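Local coordinates for protein ectoine dioxygenase (Sphingopyxis alaskensis, PDB 4MHR) that catalyses the iron(II)- and 2-oxoglutarate-dependent hydroxylation of L-ectoine to 5-hydroxyectoine, a compatible solute that helps organisms survive osmotic stress, at residues A19-R24 against V219-S224; D52-L57 against V235-K240; N75-P80 against R98-I103; R118-A123 against A299-E304. All blocks are in the same frame, centred on the assembly; numbering follows the deposited sequence.

Contact 1: A19-R24 against V219-S224; sequences ADAEMR and VPDEES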
loop_
_atom_site.group_PDB
_atom_site.type_symbol
_atom_site.label_atom_id
_atom_site.label_comp_id
_atom_site.label_asym_id
_atom_site.label_seq_id
_atom_site.Cartn_x
_atom_site.Cartn_y
_atom_site.Cartn_z
ATOM N N ALA A 19 15.526 7.842 22.079
ATOM C CA ALA A 19 14.589 7.187 22.969
ATOM C C ALA A 19 13.319 8.023 23.053
ATOM O O ALA A 19 12.321 7.509 23.510
ATOM C CB ALA A 19 15.196 6.964 24.360
ATOM N N ASP A 20 13.351 9.285 22.611
ATOM C CA ASP A 20 12.134 10.078 22.461
ATOM C C ASP A 20 11.691 10.197 20.997
ATOM O O ASP A 20 12.517 10.305 20.124
ATOM C CB ASP A 20 12.339 11.479 22.987
ATOM C CG ASP A 20 12.502 11.506 24.479
ATOM O OD1 ASP A 20 11.552 11.095 25.173
ATOM O OD2 ASP A 20 13.583 11.927 24.950
ATOM N N ALA A 21 10.383 10.225 20.759
ATOM C CA ALA A 21 9.825 10.399 19.406
ATOM C C ALA A 21 9.562 11.870 19.071
ATOM O O ALA A 21 9.354 12.696 19.963
ATOM C CB ALA A 21 8.548 9.587 19.260
ATOM N N GLU A 22 9.589 12.197 17.775
ATOM C CA GLU A 22 9.251 13.540 17.313
ATOM C C GLU A 22 8.361 13.532 16.041
ATOM O O GLU A 22 8.451 12.631 15.213
ATOM C CB GLU A 22 10.520 14.300 16.814
ATOM C CG GLU A 22 11.855 14.033 17.424
ATOM C CD GLU A 22 12.855 15.066 16.901
ATOM O OE1 GLU A 22 13.359 14.957 15.757
ATOM O OE2 GLU A 22 13.071 16.045 17.620
ATOM N N MET A 23 7.675 14.637 15.855
ATOM C CA MET A 23 6.915 14.960 14.675
ATOM C C MET A 23 7.774 15.880 13.806
ATOM O O MET A 23 7.924 17.056 14.100
ATOM C CB MET A 23 5.594 15.605 15.052
ATOM C CG MET A 23 4.750 14.703 15.914
ATOM S SD MET A 23 2.973 14.983 15.851
ATOM C CE MET A 23 2.609 14.831 17.579
ATOM N N ARG A 24 8.344 15.339 12.735
ATOM C CA ARG A 24 9.189 16.139 11.832
ATOM C C ARG A 24 8.451 16.451 10.548
ATOM O O ARG A 24 7.473 15.789 10.220
ATOM C CB ARG A 24 10.428 15.348 11.502
ATOM C CG ARG A 24 11.335 15.208 12.719
ATOM C CD ARG A 24 12.430 14.209 12.519
ATOM N NE ARG A 24 13.385 14.728 11.554
ATOM C CZ ARG A 24 14.647 15.090 11.813
ATOM N NH1 ARG A 24 15.172 14.939 13.016
ATOM N NH2 ARG A 24 15.400 15.543 10.820
ATOM N N VAL A 219 7.396 1.211 16.287
ATOM C CA VAL A 219 5.952 1.348 16.524
ATOM C C VAL A 219 5.691 2.765 16.967
ATOM O O VAL A 219 6.152 3.166 18.011
ATOM C CB VAL A 219 5.414 0.381 17.638
ATOM C CG1 VAL A 219 3.946 0.608 17.910
ATOM C CG2 VAL A 219 5.605 -1.053 17.225
ATOM N N PRO A 220 4.876 3.517 16.216
ATOM C CA PRO A 220 4.563 4.875 16.670
ATOM C C PRO A 220 3.921 4.912 18.044
ATOM O O PRO A 220 3.163 3.983 18.421
ATOM C CB PRO A 220 3.528 5.383 15.627
ATOM C CG PRO A 220 2.981 4.176 14.988
ATOM C CD PRO A 220 3.825 2.976 15.347
ATOM N N ASP A 221 4.168 6.006 18.751
ATOM C CA ASP A 221 3.793 6.136 20.138
ATOM C C ASP A 221 2.356 6.680 20.353
ATOM O O ASP A 221 1.826 7.505 19.585
ATOM C CB ASP A 221 4.844 7.006 20.872
ATOM C CG ASP A 221 4.653 8.450 20.640
ATOM O OD1 ASP A 221 3.892 9.059 21.421
ATOM O OD2 ASP A 221 5.204 8.985 19.643
ATOM N N GLU A 222 1.752 6.255 21.452
ATOM C CA GLU A 222 0.362 6.579 21.729
ATOM C C GLU A 222 0.026 8.022 21.733
ATOM O O GLU A 222 -1.015 8.458 21.252
ATOM C CB GLU A 222 -0.096 5.999 23.100
ATOM C CG GLU A 222 -0.227 4.493 23.085
ATOM C CD GLU A 222 -0.812 3.956 24.391
ATOM O OE1 GLU A 222 -1.207 4.750 25.260
ATOM O OE2 GLU A 222 -0.893 2.746 24.525
ATOM N N GLU A 223 0.869 8.811 22.333
ATOM C CA GLU A 223 0.547 10.247 22.465
ATOM C C GLU A 223 0.570 10.943 21.104
ATOM O O GLU A 223 -0.241 11.842 20.795
ATOM C CB GLU A 223 1.599 10.905 23.382
ATOM C CG GLU A 223 1.954 10.043 24.609
ATOM C CD GLU A 223 3.180 9.093 24.444
ATOM O OE1 GLU A 223 2.978 7.870 24.170
ATOM O OE2 GLU A 223 4.349 9.550 24.639
ATOM N N SER A 224 1.558 10.594 20.293
ATOM C CA SER A 224 1.588 11.249 18.974
ATOM C C SER A 224 0.409 10.747 18.115
ATOM O O SER A 224 -0.190 11.554 17.448
ATOM C CB SER A 224 2.904 11.020 18.226
ATOM O OG SER A 224 4.051 10.967 19.058
#

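Contact 2: D52-L57 against V235-K240; sequences DGYIVL and VAPTGK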
loop_
_atom_site.group_PDB
_atom_site.type_symbol
_atom_site.label_atom_id
_atom_site.label_comp_id
_atom_site.label_asym_id
_atom_site.label_seq_id
_atom_site.Cartn_x
_atom_site.Cartn_y
_atom_site.Cartn_z
ATOM N N ASP A 52 -5.283 15.001 1.580
ATOM C CA ASP A 52 -5.623 13.865 2.440
ATOM C C ASP A 52 -4.647 12.742 2.505
ATOM O O ASP A 52 -4.704 11.993 3.488
ATOM C CB ASP A 52 -6.966 13.277 2.094
ATOM C CG ASP A 52 -8.129 14.293 2.293
ATOM O OD1 ASP A 52 -7.951 15.304 2.990
ATOM O OD2 ASP A 52 -9.182 14.061 1.724
ATOM N N GLY A 53 -3.816 12.575 1.467
ATOM C CA GLY A 53 -2.942 11.395 1.375
ATOM C C GLY A 53 -3.477 10.083 0.856
ATOM O O GLY A 53 -2.760 9.051 0.888
ATOM N N TYR A 54 -4.744 10.058 0.482
ATOM C CA TYR A 54 -5.369 8.878 -0.126
ATOM C C TYR A 54 -6.532 9.377 -1.066
ATOM O O TYR A 54 -7.039 10.446 -0.863
ATOM C CB TYR A 54 -5.941 7.958 0.984
ATOM C CG TYR A 54 -7.238 8.440 1.533
ATOM C CD1 TYR A 54 -7.287 9.475 2.478
ATOM C CD2 TYR A 54 -8.429 7.967 1.027
ATOM C CE1 TYR A 54 -8.502 9.961 2.978
ATOM C CE2 TYR A 54 -9.663 8.477 1.506
ATOM C CZ TYR A 54 -9.667 9.482 2.465
ATOM O OH TYR A 54 -10.873 9.961 2.892
ATOM N N ILE A 55 -6.865 8.606 -2.096
ATOM C CA ILE A 55 -8.094 8.746 -2.860
ATOM C C ILE A 55 -8.653 7.334 -3.111
ATOM O O ILE A 55 -7.955 6.318 -2.961
ATOM C CB ILE A 55 -7.937 9.483 -4.208
ATOM C CG1 ILE A 55 -6.955 8.780 -5.109
ATOM C CG2 ILE A 55 -7.595 10.981 -3.985
ATOM C CD1 ILE A 55 -6.859 9.463 -6.435
ATOM N N VAL A 56 -9.911 7.286 -3.488
ATOM C CA VAL A 56 -10.614 6.027 -3.799
ATOM C C VAL A 56 -11.062 6.091 -5.265
ATOM O O VAL A 56 -11.705 7.075 -5.660
ATOM C CB VAL A 56 -11.808 5.849 -2.866
ATOM C CG1 VAL A 56 -12.583 4.547 -3.150
ATOM C CG2 VAL A 56 -11.337 5.897 -1.415
ATOM N N LEU A 57 -10.680 5.090 -6.066
ATOM C CA LEU A 57 -11.171 4.951 -7.460
ATOM C C LEU A 57 -12.217 3.884 -7.469
ATOM O O LEU A 57 -11.940 2.754 -7.008
ATOM C CB LEU A 57 -10.027 4.507 -8.363
ATOM C CG LEU A 57 -8.844 5.420 -8.277
ATOM C CD1 LEU A 57 -7.725 4.902 -9.143
ATOM C CD2 LEU A 57 -9.274 6.813 -8.712
ATOM N N VAL A 235 -10.728 8.030 9.041
ATOM C CA VAL A 235 -11.651 7.619 7.974
ATOM C C VAL A 235 -11.361 6.159 7.560
ATOM O O VAL A 235 -10.240 5.730 7.562
ATOM C CB VAL A 235 -11.459 8.592 6.768
ATOM C CG1 VAL A 235 -12.177 8.135 5.515
ATOM C CG2 VAL A 235 -12.036 9.969 7.112
ATOM N N ALA A 236 -12.368 5.419 7.161
ATOM C CA ALA A 236 -12.204 4.033 6.780
ATOM C C ALA A 236 -12.870 3.839 5.460
ATOM O O ALA A 236 -14.046 3.586 5.445
ATOM C CB ALA A 236 -12.840 3.130 7.810
ATOM N N PRO A 237 -12.139 4.036 4.349
ATOM C CA PRO A 237 -12.721 3.839 3.045
ATOM C C PRO A 237 -13.292 2.420 2.856
ATOM O O PRO A 237 -12.724 1.458 3.312
ATOM C CB PRO A 237 -11.557 4.091 2.074
ATOM C CG PRO A 237 -10.461 4.650 2.865
ATOM C CD PRO A 237 -10.741 4.464 4.310
ATOM N N THR A 238 -14.445 2.334 2.233
ATOM C CA THR A 238 -15.132 1.059 2.037
ATOM C C THR A 238 -15.411 0.962 0.562
ATOM O O THR A 238 -15.177 1.914 -0.185
ATOM C CB THR A 238 -16.436 0.903 2.873
ATOM O OG1 THR A 238 -17.254 2.049 2.716
ATOM C CG2 THR A 238 -16.117 0.764 4.389
ATOM N N GLY A 239 -15.821 -0.219 0.124
ATOM C CA GLY A 239 -16.224 -0.377 -1.236
ATOM C C GLY A 239 -16.427 -1.804 -1.638
ATOM O O GLY A 239 -16.054 -2.715 -0.935
ATOM N N LYS A 240 -17.017 -1.973 -2.806
ATOM C CA LYS A 240 -17.224 -3.324 -3.357
ATOM C C LYS A 240 -15.943 -3.807 -4.031
ATOM O O LYS A 240 -15.025 -3.007 -4.330
ATOM C CB LYS A 240 -18.388 -3.313 -4.356
ATOM C CG LYS A 240 -18.207 -2.335 -5.501
ATOM C CD LYS A 240 -19.334 -2.459 -6.511
ATOM C CE LYS A 240 -18.981 -1.771 -7.818
ATOM N NZ LYS A 240 -18.951 -0.298 -7.642
#

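Contact 3: N75-P80 against R98-I103; sequences NLLADP and RSIFEI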
loop_
_atom_site.group_PDB
_atom_site.type_symbol
_atom_site.label_atom_id
_atom_site.label_comp_id
_atom_site.label_asym_id
_atom_site.label_seq_id
_atom_site.Cartn_x
_atom_site.Cartn_y
_atom_site.Cartn_z
ATOM N N ASN A 75 -7.606 -18.923 -6.389
ATOM C CA ASN A 75 -6.768 -20.037 -6.828
ATOM C C ASN A 75 -5.405 -19.963 -6.237
ATOM O O ASN A 75 -4.810 -20.992 -5.900
ATOM C CB ASN A 75 -6.615 -20.048 -8.350
ATOM C CG ASN A 75 -7.834 -20.554 -9.056
ATOM O OD1 ASN A 75 -8.685 -21.232 -8.472
ATOM N ND2 ASN A 75 -7.946 -20.210 -10.335
ATOM N N LEU A 76 -4.863 -18.751 -6.102
ATOM C CA LEU A 76 -3.555 -18.604 -5.464
ATOM C C LEU A 76 -3.605 -18.990 -3.982
ATOM O O LEU A 76 -2.685 -19.617 -3.464
ATOM C CB LEU A 76 -3.022 -17.185 -5.637
ATOM C CG LEU A 76 -2.618 -16.809 -7.080
ATOM C CD1 LEU A 76 -2.653 -15.303 -7.305
ATOM C CD2 LEU A 76 -1.239 -17.325 -7.416
ATOM N N LEU A 77 -4.674 -18.570 -3.302
ATOM C CA LEU A 77 -4.794 -18.775 -1.884
ATOM C C LEU A 77 -5.086 -20.265 -1.601
ATOM O O LEU A 77 -4.584 -20.812 -0.626
ATOM C CB LEU A 77 -5.901 -17.906 -1.277
ATOM C CG LEU A 77 -5.549 -16.416 -1.288
ATOM C CD1 LEU A 77 -6.741 -15.557 -0.925
ATOM C CD2 LEU A 77 -4.356 -16.149 -0.375
ATOM N N ALA A 78 -5.860 -20.897 -2.485
ATOM C CA ALA A 78 -6.345 -22.257 -2.258
ATOM C C ALA A 78 -5.245 -23.236 -2.653
ATOM O O ALA A 78 -5.195 -24.385 -2.155
ATOM C CB ALA A 78 -7.627 -22.504 -3.088
ATOM N N ASP A 79 -4.346 -22.781 -3.523
ATOM C CA ASP A 79 -3.343 -23.695 -4.119
ATOM C C ASP A 79 -1.968 -23.103 -4.292
ATOM O O ASP A 79 -1.536 -22.843 -5.412
ATOM C CB ASP A 79 -3.747 -24.226 -5.499
ATOM C CG ASP A 79 -2.656 -25.166 -6.088
ATOM O OD1 ASP A 79 -1.828 -25.684 -5.263
ATOM O OD2 ASP A 79 -2.627 -25.374 -7.346
ATOM N N PRO A 80 -1.268 -22.987 -3.206
ATOM C CA PRO A 80 -0.028 -22.256 -3.166
ATOM C C PRO A 80 1.196 -22.990 -3.703
ATOM O O PRO A 80 2.318 -22.490 -3.507
ATOM C CB PRO A 80 0.156 -22.005 -1.656
ATOM C CG PRO A 80 -0.510 -23.162 -1.016
ATOM C CD PRO A 80 -1.725 -23.396 -1.864
ATOM N N ARG A 98 -2.100 -16.198 5.155
ATOM C CA ARG A 98 -2.591 -14.837 5.390
ATOM C C ARG A 98 -2.123 -13.832 4.308
ATOM O O ARG A 98 -2.942 -13.016 3.851
ATOM C CB ARG A 98 -2.240 -14.349 6.754
ATOM C CG ARG A 98 -2.989 -15.101 7.886
ATOM C CD ARG A 98 -4.503 -14.782 8.007
ATOM N NE ARG A 98 -5.198 -15.782 8.849
ATOM C CZ ARG A 98 -5.798 -16.871 8.356
ATOM N NH1 ARG A 98 -5.775 -17.108 7.062
ATOM N NH2 ARG A 98 -6.394 -17.742 9.156
ATOM N N SER A 99 -0.846 -13.904 3.910
ATOM C CA SER A 99 -0.265 -13.120 2.778
ATOM C C SER A 99 0.697 -13.924 1.870
ATOM O O SER A 99 1.484 -14.763 2.345
ATOM C CB SER A 99 0.561 -11.937 3.263
ATOM O OG SER A 99 -0.139 -11.153 4.173
ATOM N N ILE A 100 0.617 -13.614 0.585
ATOM C CA ILE A 100 1.582 -13.998 -0.438
ATOM C C ILE A 100 2.286 -12.733 -1.032
ATOM O O ILE A 100 1.620 -11.877 -1.642
ATOM C CB ILE A 100 0.901 -14.750 -1.560
ATOM C CG1 ILE A 100 0.079 -15.956 -1.071
ATOM C CG2 ILE A 100 1.925 -15.257 -2.590
ATOM C CD1 ILE A 100 -0.856 -16.527 -2.137
ATOM N N PHE A 101 3.576 -12.592 -0.759
ATOM C CA PHE A 101 4.420 -11.477 -1.271
ATOM C C PHE A 101 4.873 -11.776 -2.682
ATOM O O PHE A 101 4.817 -12.931 -3.118
ATOM C CB PHE A 101 5.639 -11.268 -0.369
ATOM C CG PHE A 101 5.328 -10.556 0.919
ATOM C CD1 PHE A 101 5.361 -9.173 0.987
ATOM C CD2 PHE A 101 4.972 -11.264 2.068
ATOM C CE1 PHE A 101 5.093 -8.511 2.161
ATOM C CE2 PHE A 101 4.671 -10.597 3.248
ATOM C CZ PHE A 101 4.740 -9.215 3.301
ATOM N N GLU A 102 5.249 -10.748 -3.422
ATOM C CA GLU A 102 5.756 -10.901 -4.792
ATOM C C GLU A 102 4.731 -11.449 -5.745
ATOM O O GLU A 102 5.054 -12.128 -6.761
ATOM C CB GLU A 102 7.037 -11.763 -4.804
ATOM C CG GLU A 102 8.230 -11.092 -4.177
ATOM C CD GLU A 102 8.738 -10.000 -5.132
ATOM O OE1 GLU A 102 9.184 -10.360 -6.244
ATOM O OE2 GLU A 102 8.618 -8.787 -4.822
ATOM N N ILE A 103 3.467 -11.156 -5.499
ATOM C CA ILE A 103 2.463 -11.646 -6.433
ATOM C C ILE A 103 2.590 -11.115 -7.843
ATOM O O ILE A 103 2.146 -11.758 -8.801
ATOM C CB ILE A 103 1.010 -11.394 -6.031
ATOM C CG1 ILE A 103 0.768 -9.927 -5.658
ATOM C CG2 ILE A 103 0.605 -12.314 -4.927
ATOM C CD1 ILE A 103 -0.714 -9.647 -5.464
#

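Contact 4: R118-A123 against A299-E304; sequences RLADVA and AALRVE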
loop_
_atom_site.group_PDB
_atom_site.type_symbol
_atom_site.label_atom_id
_atom_site.label_comp_id
_atom_site.label_asym_id
_atom_site.label_seq_id
_atom_site.Cartn_x
_atom_site.Cartn_y
_atom_site.Cartn_z
ATOM N N ARG A 118 -4.810 1.822 -15.898
ATOM C CA ARG A 118 -5.728 2.432 -14.976
ATOM C C ARG A 118 -5.073 2.553 -13.595
ATOM O O ARG A 118 -5.522 3.385 -12.842
ATOM C CB ARG A 118 -7.030 1.639 -14.850
ATOM C CG ARG A 118 -7.943 1.736 -16.052
ATOM C CD ARG A 118 -9.007 0.634 -16.035
ATOM N NE ARG A 118 -8.416 -0.628 -16.434
ATOM C CZ ARG A 118 -9.107 -1.730 -16.730
ATOM N NH1 ARG A 118 -10.448 -1.749 -16.663
ATOM N NH2 ARG A 118 -8.441 -2.795 -17.104
ATOM N N LEU A 119 -4.067 1.711 -13.281
ATOM C CA LEU A 119 -3.301 1.820 -12.057
ATOM C C LEU A 119 -1.987 2.547 -12.307
ATOM O O LEU A 119 -1.690 3.629 -11.704
ATOM C CB LEU A 119 -3.107 0.443 -11.395
ATOM C CG LEU A 119 -4.397 -0.312 -11.110
ATOM C CD1 LEU A 119 -4.106 -1.563 -10.319
ATOM C CD2 LEU A 119 -5.429 0.575 -10.335
ATOM N N ALA A 120 -1.180 1.983 -13.198
ATOM C CA ALA A 120 0.200 2.460 -13.355
ATOM C C ALA A 120 0.359 3.918 -13.853
ATOM O O ALA A 120 1.348 4.558 -13.464
ATOM C CB ALA A 120 1.035 1.517 -14.224
ATOM N N ASP A 121 -0.511 4.399 -14.754
ATOM C CA ASP A 121 -0.488 5.804 -15.183
ATOM C C ASP A 121 -0.871 6.775 -14.069
ATOM O O ASP A 121 -0.373 7.892 -14.032
ATOM C CB ASP A 121 -1.390 6.097 -16.389
ATOM C CG ASP A 121 -0.734 5.625 -17.703
ATOM O OD1 ASP A 121 0.417 5.295 -17.634
ATOM O OD2 ASP A 121 -1.381 5.539 -18.728
ATOM N N VAL A 122 -1.682 6.318 -13.154
ATOM C CA VAL A 122 -2.007 7.157 -11.972
ATOM C C VAL A 122 -0.791 7.231 -11.077
ATOM O O VAL A 122 -0.399 8.328 -10.605
ATOM C CB VAL A 122 -3.253 6.620 -11.251
ATOM C CG1 VAL A 122 -3.511 7.344 -9.982
ATOM C CG2 VAL A 122 -4.544 6.747 -12.088
ATOM N N ALA A 123 -0.110 6.089 -10.912
ATOM C CA ALA A 123 1.151 6.109 -10.197
ATOM C C ALA A 123 2.200 7.027 -10.839
ATOM O O ALA A 123 2.948 7.745 -10.121
ATOM C CB ALA A 123 1.766 4.729 -10.058
ATOM N N ALA A 299 14.267 -1.580 -13.290
ATOM C CA ALA A 299 13.800 -1.065 -14.571
ATOM C C ALA A 299 12.336 -0.671 -14.438
ATOM O O ALA A 299 11.611 -1.195 -13.600
ATOM C CB ALA A 299 13.961 -2.108 -15.671
ATOM N N ALA A 300 11.930 0.211 -15.328
ATOM C CA ALA A 300 10.590 0.773 -15.364
ATOM C C ALA A 300 9.550 -0.269 -15.748
ATOM O O ALA A 300 9.738 -1.054 -16.684
ATOM C CB ALA A 300 10.545 1.952 -16.338
ATOM N N LEU A 301 8.473 -0.299 -14.980
ATOM C CA LEU A 301 7.288 -1.030 -15.329
ATOM C C LEU A 301 6.764 -0.618 -16.722
ATOM O O LEU A 301 6.658 0.548 -17.022
ATOM C CB LEU A 301 6.244 -0.765 -14.263
ATOM C CG LEU A 301 4.954 -1.532 -14.323
ATOM C CD1 LEU A 301 5.160 -3.058 -14.129
ATOM C CD2 LEU A 301 4.065 -0.950 -13.233
ATOM N N ARG A 302 6.436 -1.578 -17.578
ATOM C CA ARG A 302 5.881 -1.241 -18.918
ATOM C C ARG A 302 4.394 -1.234 -18.747
ATOM O O ARG A 302 3.897 -2.155 -18.192
ATOM C CB ARG A 302 6.255 -2.352 -19.925
ATOM C CG ARG A 302 5.737 -2.158 -21.325
ATOM C CD ARG A 302 4.973 -3.387 -21.785
ATOM N NE ARG A 302 4.984 -3.569 -23.236
ATOM C CZ ARG A 302 4.229 -2.893 -24.087
ATOM N NH1 ARG A 302 3.374 -1.962 -23.650
ATOM N NH2 ARG A 302 4.322 -3.146 -25.388
ATOM N N VAL A 303 3.694 -0.191 -19.192
ATOM C CA VAL A 303 2.272 -0.089 -19.008
ATOM C C VAL A 303 1.459 -0.833 -20.060
ATOM O O VAL A 303 1.699 -0.673 -21.250
ATOM C CB VAL A 303 1.837 1.397 -18.992
ATOM C CG1 VAL A 303 0.340 1.552 -18.795
ATOM C CG2 VAL A 303 2.632 2.152 -17.935
ATOM N N GLU A 304 0.414 -1.549 -19.636
ATOM C CA GLU A 304 -0.472 -2.251 -20.586
ATOM C C GLU A 304 -1.815 -1.597 -20.628
ATOM O O GLU A 304 -2.327 -1.171 -19.625
ATOM C CB GLU A 304 -0.665 -3.690 -20.163
ATOM C CG GLU A 304 0.636 -4.397 -19.914
ATOM C CD GLU A 304 1.223 -4.910 -21.214
ATOM O OE1 GLU A 304 0.573 -4.736 -22.276
ATOM O OE2 GLU A 304 2.325 -5.447 -21.166
#

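Contact 1: A19-R24 against V219-S224
D221 OD1, whose carboxylate rests against A21, takes a hydrogen bond from S224 N at 3.0 Å. The bond is fairly straight, with an N-H...O angle of 162°. The nitrogen comes from above the carboxylate plane. This is an N-cap: D221 sits just ahead of helix 222-232, and S224 N belongs to its first turn. The first torsion of D221, chi1 80°, sets CG between the backbone N and the carbonyl carbon and folds the carboxylate back over the helix start.

The other carboxylate oxygen faces the N-terminal arm. D221 OD2 meets the methyl A21 CB at 3.4 Å, without any hydrogen bond between the two segments. With an alanine in place of D221, S224 N would probably lose its capping acceptor and A21 CB the group it packs on.

The arm is held in place by strand 195-197, which pairs antiparallel with strand 23-25. L197 of that strand lies against both D221 and S224, so helix start and arm share one support. M23 makes the second touch. Its chain bends at the last torsion and lays its terminal methyl alongside the helix, with M23 CE 3.9 Å from S224 CB.

Contact 2: D52-L57 against V235-K240
The side chains of Y54 and V235 meet at about a right angle, phenol end against methyl. Y54 OH lies 3.5 Å from V235 CG1, and Y54 CZ is 4.2 Å from the same methyl. At the root of the ring, a chi1 of 78° puts CG between the backbone N and the carbonyl carbon, and the phenol stands up from its strand toward the loop. P237 comes to the ring obliquely. Its CG reaches Y54 CE2 at 4.1 Å.

V56, two residues along, points to the same side as Y54. V56 CG2 touches P237 CB at 3.9 Å, so the proline ring is met by both residues.

The fold here is the cupin barrel of the PhyH family. Strand 54-57 is an outer strand of the seven-stranded sheet and pairs with strand 244-248. The loop 235-240 leads into that same neighbour, while V235 makes a backbone bond to V188 of the three-stranded sheet. Y54 also packs on V188, F247 and L251, and its side chain is about 8 Å from that of the iron ligand H253. A serine in place of Y54 would probably open a gap between these residues and leave V235 CG1 and P237 CG without their aromatic partner.

P237, held between Y54 and V56 on one segment, also packs on I245 of strand 244-248.

Contact 3: N75-P80 against R98-I103
Helix 63-78 packs its C-terminal turn against strand 97-101 of the seven-stranded sheet of the cupin fold. I100 carries the contact from the strand side. The strand runs between strands 88-90 and 131-141, and the helix lies over one face of it. L77 and I100 have the nearest CA atoms, 8.1 Å apart.

I100 reaches out with its longer branch. CG1 is anti to the carbonyl carbon, chi1 -54°, and the chain then runs on extended to CD1. That methyl does all the close touching. It lies 3.9 Å from L77 CD2 and 4.2 Å from L76 CB. The contact is apolar, with no hydrogen bond between the two segments. L77 also leans on I97 and on L138 of strand 131-141, so the helix end touches two neighbouring strands. I100 itself packs on I88 of strand 88-90.

S99 points to the other face of the sheet, where its OG bonds to R137 NH2. R98 and S99 both face V89, a classic beta bulge in the pairing with strand 88-90. The side chain of L77 is about 9 Å from that of K141, which binds 2-oxoglutarate.

The helix is coming to its end here. D79 N still makes a weak bond to N75 O at 3.0 Å. P80, four residues after L76, has no N-H to give to L76 O. That carbonyl oxygen instead has the methyl I100 CD1 at 3.8 Å.

Contact 4: R118-A123 against A299-E304
A120 and V303 bring their CA atoms to 6.5 Å, where the extended segment 299-304 passes helix 117-127. L301 and V303 both point toward the helix, and R302 between them points away.

A120 offers a single methyl to two branched side chains. Its CB lies 4.0 Å from L301 CD2 and 4.1 Å from V303 CG2. L301 also packs on Y271 of strand 264-273, which touches A123 as well. V303 then spreads over the neighbouring acid. Both of its methyls, CG1 and CG2, are 3.9 Å from D121 OD1.

The carboxylate of D121 has its polar partners elsewhere. D121 OD1 forms a salt bridge with R124 NH1, and D121 OD2 with R305 NH1. R305 follows directly on the segment, so this bridge too ties the C-terminal tail to the helix.

R302 reaches forward along its own segment. Its NH1 gives a hydrogen bond to V303 O at 3.2 Å, from above the carbonyl plane. Backbone bonds of L301 to V131 and of E304 to A115 and A117 anchor the tail.

The contact lies away from the annotated sites. It joins the tail beyond strand 264-273 to the helix. Between the two segments it is van der Waals contact, mostly apolar, with no hydrogen bond. The two arginines are likely to keep D121 ionised, although one of its oxygens lies against the methyls of V303.

In the fold
From the N terminus, contact 1 opens first, at 19-24, and closes at 219-224, fixing the N-terminal arm to the start of helix 222-232. Contact 2 opens inside that loop at 52-57 and closes beyond it at 235-240, so the two cross. It ties an outer strand of the large sheet to the loop after that helix. Contact 3 spans the fewest residues and is nested in both, joining helix 63-78 to the far part of the same sheet. Contact 4 opens only after contact 3 has closed. It crosses contacts 1 and 2 and brings the C-terminal tail to helix 117-127, across the chain's centre from contact 1.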